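Rio2 kinase (Chaetomium thermophilum, PDB 4GYI) is an atypical RIO-family protein kinase that binds ADP and magnesium, carries a phosphoaspartate and acts in an ATPase-dependent way in pre-40S ribosomal subunit maturation. Local coordinates at residues A22-S27 and Y75-G80; H224-G229 and P260-M265. One frame throughout, in Å; residues are numbered along the deposited sequence.

Interaction 1. Residues A22-S27 and Y75-G80; sequences AVEMGS and YRLTYG
Val23 faces strand 75-77 from the last turns of helix 14-26 and meets it chiefly with one methyl. Its CG1, set opposite the backbone N by chi1 of 173°, comes down on the strand backbone, 3.7 Å from Leu77 N and 4.1 Å from Arg76 C. The same methyl lies 4.2 Å from Leu77 CB, so it rests against the peptide link and the root of the leucine side chain. Here helix 22-26 and strand 75-77 run nearly perpendicular, at 92°, with their axes 7.9 Å apart at closest approach.

Glu24 comes next and contributes its aliphatic stem. The CB and CG carbons lie alongside Leu77 CD2, with CB 4.1 Å from that methyl, and the two side chains point the same way. Leu77 has its CG anti to the backbone N (chi1 -165°), which carries the branched end along the glutamate stem and onto Leu82 and Leu85 of helix 79-92. The contact belongs to a winged-helix domain: helix 14-26 packs on strand 75-77, which pairs antiparallel with strand 64-68, and Tyr75 joins Val33 by backbone hydrogen bonding at the other edge of the strand. Beyond CG the glutamate chain extends away from the strand, and its carboxylate forms a salt bridge with Arg185, a link from this N-terminal domain to the strand 180-184 region of the kinase domain.

After Gly26 the helix ends, and Ser27 is the first residue with non-helical backbone angles. Its CB bond points toward the strand, yet the hydroxyl folds back over the final turn: OG lies 3.0 Å from Val23 O and 2.8 Å from Glu24 O, carbonyls that Ser27 N also approaches.

Interaction 2. Residues H224-G229 and P260-M265; sequences HGLIHG and PQMVSM
Ile227 and Val263 form an antiparallel hydrogen-bonded pair, Ile227 N giving to Val263 O at 2.7 Å and Val263 N to Ile227 O at 2.9 Å. Leu226 and Ser264 make the adjoining non-hydrogen-bonded pair. Beyond it Met265 N reaches Gly225 O from above the carbonyl plane; Gly225 itself closes helix 207-223 in a Schellman motif.

On the face that Ile227 and Val263 share, Ile227 CB packs on Val263 CG2, while Met265, bent at chi2 and chi3, crosses Ile227 to bring SD within 3.4 Å of CG1. The Leu226 and Met262 side chains cross at about a right angle, CD1 of the leucine meeting SD of the methionine. This two-stranded sheet is the kinase-fold element that joins the start of the catalytic loop to the chain following the metal-binding Asp258. His228 spans the same loops, with NE2 bonded to Ile257 O and ND1 to Asp230 N.

Gln261 NE2 gives a nearly straight bond (166°) to His228 O, 2.9 Å away, and lies over one face of the imidazole, 3.3 Å from His228 CE1. It also bonds the backbone carbonyl O of the phosphorylated Asp258. Replacing Gln261 with a leucine would probably leave both carbonyl oxygens without this amide donor and remove one of the links between the two loops.

Overall arrangement
The two interactions lie in different domains on opposite sides of the chain's centre, their own centres 33 Å apart and their nearest atoms about 16 Å apart, and they share no helix or strand. Interaction 1, partly buried in the peripheral winged-helix domain, sets a helix across a strand through a few aliphatic carbons. Interaction 2 is larger and buried in the RIO kinase domain, where paired backbones and an amide do much of the work beside apolar packing. Their places differ too: residues 22-27 and 75-80 lie away from the annotated sites, whereas the Gln261 side chain of interaction 2 comes to about 6 Å of ADP and of the magnesium ion.

Interaction 1. Residues A22-S27 and Y75-G80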
ATOM      1  N   ALA A  22     -19.879 -12.748  -5.573  1.00 42.33           N
ATOM      2  CA  ALA A  22     -20.546 -12.726  -6.871  1.00 49.79           C
ATOM      3  C   ALA A  22     -20.694 -11.315  -7.424  1.00 47.03           C
ATOM      4  O   ALA A  22     -20.605 -11.104  -8.634  1.00 46.55           O
ATOM      5  CB  ALA A  22     -21.924 -13.409  -6.782  1.00 50.08           C
ATOM      6  N   VAL A  23     -20.949 -10.351  -6.549  1.00 40.89           N
ATOM      7  CA  VAL A  23     -21.035  -8.961  -6.995  1.00 45.97           C
ATOM      8  C   VAL A  23     -19.653  -8.497  -7.453  1.00 47.47           C
ATOM      9  O   VAL A  23     -19.507  -7.821  -8.477  1.00 42.40           O
ATOM     10  CB  VAL A  23     -21.558  -8.039  -5.888  1.00 41.23           C
ATOM     11  CG1 VAL A  23     -21.462  -6.587  -6.327  1.00 43.40           C
ATOM     12  CG2 VAL A  23     -22.990  -8.413  -5.530  1.00 45.60           C
ATOM     13  N   GLU A  24     -18.633  -8.896  -6.701  1.00 43.28           N
ATOM     14  CA  GLU A  24     -17.276  -8.580  -7.093  1.00 50.90           C
ATOM     15  C   GLU A  24     -16.955  -9.130  -8.488  1.00 44.17           C
ATOM     16  O   GLU A  24     -16.430  -8.415  -9.331  1.00 43.63           O
ATOM     17  CB  GLU A  24     -16.267  -9.104  -6.070  1.00 36.25           C
ATOM     18  CG  GLU A  24     -14.832  -8.732  -6.437  1.00 45.10           C
ATOM     19  CD  GLU A  24     -13.797  -9.455  -5.600  1.00 48.99           C
ATOM     20  OE1 GLU A  24     -14.072 -10.580  -5.140  1.00 45.58           O
ATOM     21  OE2 GLU A  24     -12.703  -8.894  -5.407  1.00 51.43           O
ATOM     22  N   MET A  25     -17.268 -10.398  -8.729  1.00 45.70           N
ATOM     23  CA  MET A  25     -16.908 -11.018 -10.005  1.00 51.58           C
ATOM     24  C   MET A  25     -17.673 -10.424 -11.169  1.00 42.25           C
ATOM     25  O   MET A  25     -17.134 -10.273 -12.257  1.00 57.29           O
ATOM     26  CB  MET A  25     -17.132 -12.519  -9.966  1.00 59.00           C
ATOM     27  CG  MET A  25     -16.040 -13.283  -9.270  1.00 61.80           C
ATOM     28  SD  MET A  25     -16.610 -14.946  -8.875  1.00118.06           S
ATOM     29  CE  MET A  25     -15.144 -15.627  -8.097  1.00 91.67           C
ATOM     30  N   GLY A  26     -18.935 -10.093 -10.929  1.00 44.35           N
ATOM     31  CA  GLY A  26     -19.790  -9.522 -11.952  1.00 40.24           C
ATOM     32  C   GLY A  26     -19.481  -8.075 -12.276  1.00 51.54           C
ATOM     33  O   GLY A  26     -19.931  -7.560 -13.294  1.00 55.24           O
ATOM     34  N   SER A  27     -18.721  -7.408 -11.415  1.00 52.58           N
ATOM     35  CA  SER A  27     -18.357  -6.021 -11.676  1.00 53.67           C
ATOM     36  C   SER A  27     -17.034  -5.941 -12.418  1.00 57.23           C
ATOM     37  O   SER A  27     -16.504  -4.859 -12.626  1.00 55.72           O
ATOM     38  CB  SER A  27     -18.320  -5.184 -10.394  1.00 43.10           C
ATOM     39  OG  SER A  27     -17.501  -5.778  -9.414  1.00 49.21           O
ATOM     40  N   TYR A  75     -26.804  -3.732  -8.360  1.00 55.30           N
ATOM     41  CA  TYR A  75     -26.014  -3.281  -7.221  1.00 55.14           C
ATOM     42  C   TYR A  75     -24.544  -3.131  -7.600  1.00 52.03           C
ATOM     43  O   TYR A  75     -24.047  -3.780  -8.523  1.00 51.67           O
ATOM     44  CB  TYR A  75     -26.147  -4.266  -6.056  1.00 46.47           C
ATOM     45  CG  TYR A  75     -27.558  -4.410  -5.533  1.00 54.06           C
ATOM     46  CD1 TYR A  75     -27.964  -3.731  -4.392  1.00 58.20           C
ATOM     47  CD2 TYR A  75     -28.481  -5.225  -6.178  1.00 49.23           C
ATOM     48  CE1 TYR A  75     -29.244  -3.859  -3.909  1.00 65.51           C
ATOM     49  CE2 TYR A  75     -29.764  -5.356  -5.701  1.00 63.15           C
ATOM     50  CZ  TYR A  75     -30.140  -4.671  -4.566  1.00 70.34           C
ATOM     51  OH  TYR A  75     -31.417  -4.802  -4.088  1.00 79.32           O
ATOM     52  N   ARG A  76     -23.844  -2.266  -6.884  1.00 47.63           N
ATOM     53  CA  ARG A  76     -22.401  -2.209  -7.023  1.00 44.83           C
ATOM     54  C   ARG A  76     -21.753  -2.533  -5.699  1.00 40.88           C
ATOM     55  O   ARG A  76     -22.345  -2.344  -4.635  1.00 45.54           O
ATOM     56  CB  ARG A  76     -21.940  -0.827  -7.485  1.00 46.11           C
ATOM     57  CG  ARG A  76     -22.243   0.272  -6.498  1.00 51.37           C
ATOM     58  CD  ARG A  76     -21.659   1.604  -6.947  1.00 54.02           C
ATOM     59  NE  ARG A  76     -21.959   2.661  -5.987  1.00 57.24           N
ATOM     60  CZ  ARG A  76     -21.247   2.889  -4.890  1.00 57.08           C
ATOM     61  NH1 ARG A  76     -20.191   2.134  -4.619  1.00 58.05           N
ATOM     62  NH2 ARG A  76     -21.596   3.860  -4.064  1.00 57.01           N
ATOM     63  N   LEU A  77     -20.523  -3.010  -5.778  1.00 39.95           N
ATOM     64  CA  LEU A  77     -19.695  -3.199  -4.609  1.00 39.16           C
ATOM     65  C   LEU A  77     -19.318  -1.826  -4.040  1.00 39.05           C
ATOM     66  O   LEU A  77     -19.049  -0.893  -4.798  1.00 39.69           O
ATOM     67  CB  LEU A  77     -18.451  -3.952  -5.050  1.00 46.18           C
ATOM     68  CG  LEU A  77     -17.532  -4.622  -4.049  1.00 46.98           C
ATOM     69  CD1 LEU A  77     -18.287  -5.701  -3.304  1.00 49.97           C
ATOM     70  CD2 LEU A  77     -16.355  -5.204  -4.827  1.00 39.82           C
ATOM     71  N   THR A  78     -19.319  -1.680  -2.716  1.00 32.44           N
ATOM     72  CA  THR A  78     -18.783  -0.459  -2.123  1.00 40.81           C
ATOM     73  C   THR A  78     -17.346  -0.701  -1.684  1.00 41.92           C
ATOM     74  O   THR A  78     -16.847  -1.827  -1.747  1.00 38.46           O
ATOM     75  CB  THR A  78     -19.580   0.019  -0.904  1.00 42.83           C
ATOM     76  OG1 THR A  78     -19.501  -0.969   0.135  1.00 36.94           O
ATOM     77  CG2 THR A  78     -21.024   0.289  -1.278  1.00 45.66           C
ATOM     78  N   TYR A  79     -16.673   0.357  -1.259  1.00 34.44           N
ATOM     79  CA  TYR A  79     -15.328   0.218  -0.730  1.00 29.00           C
ATOM     80  C   TYR A  79     -15.290  -0.701   0.493  1.00 28.00           C
ATOM     81  O   TYR A  79     -14.367  -1.518   0.648  1.00 30.37           O
ATOM     82  CB  TYR A  79     -14.763   1.595  -0.388  1.00 31.13           C
ATOM     83  CG  TYR A  79     -14.675   2.523  -1.586  1.00 35.27           C
ATOM     84  CD1 TYR A  79     -13.869   2.205  -2.663  1.00 31.03           C
ATOM     85  CD2 TYR A  79     -15.399   3.712  -1.637  1.00 35.55           C
ATOM     86  CE1 TYR A  79     -13.772   3.030  -3.747  1.00 39.47           C
ATOM     87  CE2 TYR A  79     -15.307   4.555  -2.735  1.00 47.53           C
ATOM     88  CZ  TYR A  79     -14.476   4.208  -3.786  1.00 44.45           C
ATOM     89  OH  TYR A  79     -14.354   5.005  -4.901  1.00 40.23           O
ATOM     90  N   GLY A  80     -16.302  -0.576   1.351  1.00 32.14           N
ATOM     91  CA  GLY A  80     -16.402  -1.424   2.528  1.00 32.27           C
ATOM     92  C   GLY A  80     -16.504  -2.881   2.115  1.00 35.64           C
ATOM     93  O   GLY A  80     -15.881  -3.756   2.720  1.00 38.55           O
TER

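Interaction 2. Residues H224-G229 and P260-M265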
ATOM      1  N   HIS A 224      20.447  -1.137  -7.886  1.00 48.75           N
ATOM      2  CA  HIS A 224      19.531  -2.225  -8.249  1.00 47.36           C
ATOM      3  C   HIS A 224      18.393  -1.767  -9.165  1.00 48.61           C
ATOM      4  O   HIS A 224      17.401  -2.473  -9.330  1.00 48.89           O
ATOM      5  CB  HIS A 224      18.980  -2.939  -7.009  1.00 33.93           C
ATOM      6  CG  HIS A 224      19.991  -3.793  -6.307  1.00 51.34           C
ATOM      7  ND1 HIS A 224      20.056  -5.159  -6.479  1.00 57.22           N
ATOM      8  CD2 HIS A 224      20.995  -3.472  -5.456  1.00 53.46           C
ATOM      9  CE1 HIS A 224      21.049  -5.644  -5.755  1.00 57.91           C
ATOM     10  NE2 HIS A 224      21.634  -4.640  -5.124  1.00 58.34           N
ATOM     11  N   GLY A 225      18.548  -0.592  -9.771  1.00 42.57           N
ATOM     12  CA  GLY A 225      17.591  -0.117 -10.762  1.00 42.37           C
ATOM     13  C   GLY A 225      16.386   0.652 -10.231  1.00 47.57           C
ATOM     14  O   GLY A 225      15.456   0.954 -10.978  1.00 52.63           O
ATOM     15  N   LEU A 226      16.404   0.997  -8.951  1.00 40.19           N
ATOM     16  CA  LEU A 226      15.231   1.610  -8.329  1.00 39.99           C
ATOM     17  C   LEU A 226      15.446   3.010  -7.751  1.00 50.19           C
ATOM     18  O   LEU A 226      16.544   3.363  -7.287  1.00 48.78           O
ATOM     19  CB  LEU A 226      14.688   0.707  -7.234  1.00 35.29           C
ATOM     20  CG  LEU A 226      14.074  -0.599  -7.732  1.00 43.96           C
ATOM     21  CD1 LEU A 226      13.803  -1.509  -6.564  1.00 45.96           C
ATOM     22  CD2 LEU A 226      12.795  -0.315  -8.506  1.00 43.81           C
ATOM     23  N   ILE A 227      14.366   3.791  -7.790  1.00 31.29           N
ATOM     24  CA  ILE A 227      14.277   5.058  -7.099  1.00 30.88           C
ATOM     25  C   ILE A 227      12.984   5.020  -6.296  1.00 38.52           C
ATOM     26  O   ILE A 227      11.904   4.761  -6.848  1.00 33.04           O
ATOM     27  CB  ILE A 227      14.192   6.204  -8.091  1.00 30.91           C
ATOM     28  CG1 ILE A 227      15.503   6.335  -8.861  1.00 32.43           C
ATOM     29  CG2 ILE A 227      13.838   7.503  -7.386  1.00 27.51           C
ATOM     30  CD1 ILE A 227      15.378   7.237 -10.044  1.00 37.72           C
ATOM     31  N   HIS A 228      13.091   5.268  -4.997  1.00 35.88           N
ATOM     32  CA  HIS A 228      11.963   5.105  -4.078  1.00 37.67           C
ATOM     33  C   HIS A 228      10.816   6.042  -4.438  1.00 31.72           C
ATOM     34  O   HIS A 228       9.680   5.597  -4.590  1.00 31.41           O
ATOM     35  CB  HIS A 228      12.418   5.314  -2.631  1.00 30.45           C
ATOM     36  CG  HIS A 228      11.339   5.093  -1.615  1.00 32.20           C
ATOM     37  ND1 HIS A 228      10.373   6.039  -1.341  1.00 34.22           N
ATOM     38  CD2 HIS A 228      11.100   4.057  -0.776  1.00 25.84           C
ATOM     39  CE1 HIS A 228       9.571   5.584  -0.395  1.00 33.31           C
ATOM     40  NE2 HIS A 228       9.990   4.386  -0.029  1.00 25.56           N
ATOM     41  N   GLY A 229      11.129   7.324  -4.621  1.00 26.88           N
ATOM     42  CA  GLY A 229      10.158   8.293  -5.113  1.00 25.39           C
ATOM     43  C   GLY A 229       9.375   9.007  -4.015  1.00 30.67           C
ATOM     44  O   GLY A 229       8.682   9.989  -4.276  1.00 32.84           O
ATOM     45  N   PRO A 260       4.453   1.760  -3.340  1.00 27.67           N
ATOM     46  CA  PRO A 260       3.683   1.721  -4.593  1.00 29.07           C
ATOM     47  C   PRO A 260       4.160   2.764  -5.631  1.00 38.20           C
ATOM     48  O   PRO A 260       3.809   2.645  -6.802  1.00 38.94           O
ATOM     49  CB  PRO A 260       2.253   2.060  -4.132  1.00 28.68           C
ATOM     50  CG  PRO A 260       2.450   2.954  -2.972  1.00 34.07           C
ATOM     51  CD  PRO A 260       3.664   2.369  -2.252  1.00 30.79           C
ATOM     52  N   GLN A 261       4.952   3.755  -5.216  1.00 32.38           N
ATOM     53  CA  GLN A 261       5.393   4.807  -6.140  1.00 34.94           C
ATOM     54  C   GLN A 261       6.810   4.630  -6.711  1.00 30.24           C
ATOM     55  O   GLN A 261       7.259   5.446  -7.507  1.00 31.58           O
ATOM     56  CB  GLN A 261       5.244   6.212  -5.517  1.00 33.94           C
ATOM     57  CG  GLN A 261       6.295   6.565  -4.455  1.00 27.20           C
ATOM     58  CD  GLN A 261       6.262   5.597  -3.270  1.00 35.57           C
ATOM     59  OE1 GLN A 261       5.201   5.298  -2.723  1.00 39.06           O
ATOM     60  NE2 GLN A 261       7.421   5.081  -2.898  1.00 27.47           N
ATOM     61  N   MET A 262       7.506   3.576  -6.316  1.00 27.74           N
ATOM     62  CA  MET A 262       8.847   3.326  -6.840  1.00 30.73           C
ATOM     63  C   MET A 262       8.946   3.358  -8.347  1.00 35.45           C
ATOM     64  O   MET A 262       8.056   2.901  -9.048  1.00 39.00           O
ATOM     65  CB  MET A 262       9.360   1.980  -6.381  1.00 36.55           C
ATOM     66  CG  MET A 262       9.703   1.941  -4.949  1.00 42.36           C
ATOM     67  SD  MET A 262      10.783   0.544  -4.715  1.00 42.85           S
ATOM     68  CE  MET A 262      12.051   1.344  -3.753  1.00 31.65           C
ATOM     69  N   VAL A 263      10.041   3.913  -8.846  1.00 43.26           N
ATOM     70  CA  VAL A 263      10.252   3.974 -10.282  1.00 45.23           C
ATOM     71  C   VAL A 263      11.630   3.445 -10.632  1.00 51.58           C
ATOM     72  O   VAL A 263      12.551   3.463  -9.804  1.00 47.41           O
ATOM     73  CB  VAL A 263      10.087   5.399 -10.843  1.00 44.83           C
ATOM     74  CG1 VAL A 263       8.769   5.986 -10.405  1.00 44.08           C
ATOM     75  CG2 VAL A 263      11.222   6.289 -10.393  1.00 41.27           C
ATOM     76  N   SER A 264      11.761   2.962 -11.862  1.00 45.30           N
ATOM     77  CA  SER A 264      13.032   2.455 -12.340  1.00 42.62           C
ATOM     78  C   SER A 264      14.014   3.582 -12.603  1.00 43.69           C
ATOM     79  O   SER A 264      13.613   4.690 -12.956  1.00 46.04           O
ATOM     80  CB  SER A 264      12.817   1.664 -13.627  1.00 48.22           C
ATOM     81  OG  SER A 264      13.986   1.676 -14.399  1.00 45.11           O
ATOM     82  N   MET A 265      15.306   3.300 -12.468  1.00 41.14           N
ATOM     83  CA  MET A 265      16.321   4.293 -12.817  1.00 40.62           C
ATOM     84  C   MET A 265      16.264   4.647 -14.302  1.00 47.71           C
ATOM     85  O   MET A 265      16.885   5.613 -14.738  1.00 48.21           O
ATOM     86  CB  MET A 265      17.731   3.809 -12.451  1.00 37.25           C
ATOM     87  CG  MET A 265      18.053   3.862 -10.975  1.00 33.06           C
ATOM     88  SD  MET A 265      18.481   5.508 -10.359  1.00 45.23           S
ATOM     89  CE  MET A 265      19.989   5.796 -11.315  1.00 45.46           C
TER